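Local coordinates for protein diaminopimelate decarboxylase (Phaeodactylum tricornutum, PDB 7JPJ) that probably decarboxylates diaminopimelate to lysine with the help of pyridoxal 5'-phosphate, and can bind D-lysine, at residues A[143-148]-A[199-204]. Residues are numbered along the deposited sequence; the frame is centred on the assembly and turned at random.
Sequences GVRVNP and RIHTHI
Val-146 and Ile-200 meet through their CG2 methyls, 4.1 Å apart, and the CD1 end of Ile-200 bends toward CB of Val-144. This apolar patch lies on one face of two adjacent parallel strands, 141-147 and 196-201, in the TIM barrel that forms the pyridoxal-binding domain of this decarboxylase family. Phe-223, Met-233 and Ile-176 extend it. Farther along, the ring of Pro-148 lies against Ile-204, where Pro-148 CD is 3.9 Å from Ile-204 CG2.

The pairing itself is read from three backbone hydrogen bonds: Val-144 N to Arg-199 O, His-201 N to Val-144 O (2.8 Å), and Val-146 N to His-201 O. They set Val-144 beside Ile-200 and Arg-145 beside His-201; the short strand axes differ in direction by 32° and come within 4.5 Å. A CA-H...O contact from Arg-145 CA gives His-201 O a second, weaker partner.

On the other face of the sheet, Arg-145 and His-201 touch CB to CB at 3.9 Å. With CG anti to the backbone N (chi1 173°) and the chain extended through NE, Arg-145 runs past the His-201 ring to reach His-203. The imidazole of His-201 is turned 53° from the guanidinium and is held by ND1 at Asn-234 O. Replacing Arg-145 by an alanine would probably leave the CB of His-203 without its cover and open a gap beside the His-201 ring. His-203 ND1 is hydrogen-bonded with Gly-237 N, and its side chain lies about 6 Å from that of Lys-60, the predicted site of cofactor attachment, which carries no pyridoxal phosphate here, and about 4 Å from a bound sulfate, probably from the crystallisation liquor. At this polar end, His-203 CB sits over one guanidinium face, displaced toward its rim, 3.3 Å from Arg-145 NH2.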
loop_
_atom_site.group_PDB
_atom_site.type_symbol
_atom_site.label_atom_id
_atom_site.label_comp_id
_atom_site.label_asym_id
_atom_site.label_seq_id
_atom_site.Cartn_x
_atom_site.Cartn_y
_atom_site.Cartn_z
ATOM N N GLY A 143 -13.236 17.626 22.647
ATOM C CA GLY A 143 -11.861 17.316 22.961
ATOM C C GLY A 143 -10.907 18.129 22.105
ATOM O O GLY A 143 -11.269 18.631 21.044
ATOM N N VAL A 144 -9.674 18.262 22.590
ATOM C CA VAL A 144 -8.635 19.042 21.923
ATOM C C VAL A 144 -7.358 18.214 21.894
ATOM O O VAL A 144 -6.811 17.879 22.951
ATOM C CB VAL A 144 -8.381 20.386 22.627
ATOM C CG1 VAL A 144 -7.360 21.203 21.858
ATOM C CG2 VAL A 144 -9.677 21.166 22.778
ATOM N N ARG A 145 -6.876 17.894 20.693
ATOM C CA ARG A 145 -5.592 17.221 20.546
ATOM C C ARG A 145 -4.483 18.255 20.406
ATOM O O ARG A 145 -4.567 19.160 19.569
ATOM C CB ARG A 145 -5.576 16.276 19.343
ATOM C CG ARG A 145 -4.182 15.711 19.088
ATOM C CD ARG A 145 -4.179 14.455 18.237
ATOM N NE ARG A 145 -2.810 14.006 17.983
ATOM C CZ ARG A 145 -2.491 12.850 17.410
ATOM N NH1 ARG A 145 -3.445 12.013 17.026
ATOM N NH2 ARG A 145 -1.217 12.531 17.220
ATOM N N VAL A 146 -3.440 18.112 21.219
ATOM C CA VAL A 146 -2.348 19.076 21.287
ATOM C C VAL A 146 -1.084 18.443 20.723
ATOM O O VAL A 146 -0.773 17.282 21.015
ATOM C CB VAL A 146 -2.114 19.554 22.735
ATOM C CG1 VAL A 146 -0.965 20.551 22.796
ATOM C CG2 VAL A 146 -3.385 20.153 23.311
ATOM N N ASN A 147 -0.366 19.207 19.898
ATOM C CA ASN A 147 1.014 18.885 19.559
ATOM C C ASN A 147 1.896 19.506 20.633
ATOM O O ASN A 147 2.114 20.724 20.624
ATOM C CB ASN A 147 1.387 19.408 18.170
ATOM C CG ASN A 147 2.785 18.983 17.730
ATOM O OD1 ASN A 147 3.607 18.557 18.540
ATOM N ND2 ASN A 147 3.056 19.106 16.437
ATOM N N PRO A 148 2.424 18.708 21.567
ATOM C CA PRO A 148 3.133 19.278 22.725
ATOM C C PRO A 148 4.425 19.998 22.381
ATOM O O PRO A 148 5.062 20.544 23.289
ATOM C CB PRO A 148 3.420 18.047 23.602
ATOM C CG PRO A 148 2.529 16.963 23.075
ATOM C CD PRO A 148 2.384 17.239 21.616
ATOM N N ARG A 199 -11.687 17.428 27.511
ATOM C CA ARG A 199 -10.734 16.349 27.302
ATOM C C ARG A 199 -9.570 16.840 26.453
ATOM O O ARG A 199 -9.769 17.542 25.459
ATOM C CB ARG A 199 -11.422 15.149 26.639
ATOM C CG ARG A 199 -10.493 14.073 26.114
ATOM C CD ARG A 199 -11.283 12.952 25.449
ATOM N NE ARG A 199 -12.038 13.421 24.289
ATOM C CZ ARG A 199 -13.344 13.680 24.295
ATOM N NH1 ARG A 199 -14.047 13.517 25.408
ATOM N NH2 ARG A 199 -13.944 14.106 23.192
ATOM N N ILE A 200 -8.359 16.466 26.859
ATOM C CA ILE A 200 -7.136 16.746 26.118
ATOM C C ILE A 200 -6.628 15.436 25.533
ATOM O O ILE A 200 -6.725 14.383 26.174
ATOM C CB ILE A 200 -6.067 17.407 27.014
ATOM C CG1 ILE A 200 -6.579 18.742 27.562
ATOM C CG2 ILE A 200 -4.770 17.629 26.249
ATOM C CD1 ILE A 200 -6.757 19.812 26.501
ATOM N N HIS A 201 -6.102 15.499 24.312
ATOM C CA HIS A 201 -5.624 14.327 23.590
ATOM C C HIS A 201 -4.177 14.544 23.175
ATOM O O HIS A 201 -3.840 15.582 22.596
ATOM C CB HIS A 201 -6.493 14.051 22.358
ATOM C CG HIS A 201 -6.227 12.727 21.709
ATOM N ND1 HIS A 201 -5.390 11.781 22.260
ATOM C CD2 HIS A 201 -6.690 12.192 20.555
ATOM C CE1 HIS A 201 -5.348 10.721 21.472
ATOM N NE2 HIS A 201 -6.130 10.945 20.432
ATOM N N THR A 202 -3.329 13.566 23.469
ATOM C CA THR A 202 -1.930 13.597 23.076
ATOM C C THR A 202 -1.561 12.238 22.496
ATOM O O THR A 202 -2.254 11.241 22.707
ATOM C CB THR A 202 -1.021 13.938 24.267
ATOM O OG1 THR A 202 0.285 14.284 23.795
ATOM C CG2 THR A 202 -0.899 12.745 25.190
ATOM N N HIS A 203 -0.460 12.205 21.748
ATOM C CA HIS A 203 -0.007 10.968 21.123
ATOM C C HIS A 203 1.458 11.082 20.723
ATOM O O HIS A 203 1.772 11.250 19.541
ATOM C CB HIS A 203 -0.871 10.635 19.903
ATOM C CG HIS A 203 -0.558 9.311 19.274
ATOM N ND1 HIS A 203 -0.858 8.110 19.877
ATOM C CD2 HIS A 203 0.026 9.003 18.091
ATOM C CE1 HIS A 203 -0.470 7.117 19.096
ATOM N NE2 HIS A 203 0.070 7.633 18.006
ATOM N N ILE A 204 2.360 11.003 21.700
ATOM C CA ILE A 204 3.788 11.140 21.433
ATOM C C ILE A 204 4.573 10.067 22.178
ATOM O O ILE A 204 5.796 10.164 22.312
ATOM C CB ILE A 204 4.299 12.542 21.819
ATOM C CG1 ILE A 204 4.099 12.784 23.318
ATOM C CG2 ILE A 204 3.617 13.617 20.988
ATOM C CD1 ILE A 204 4.976 13.881 23.881
#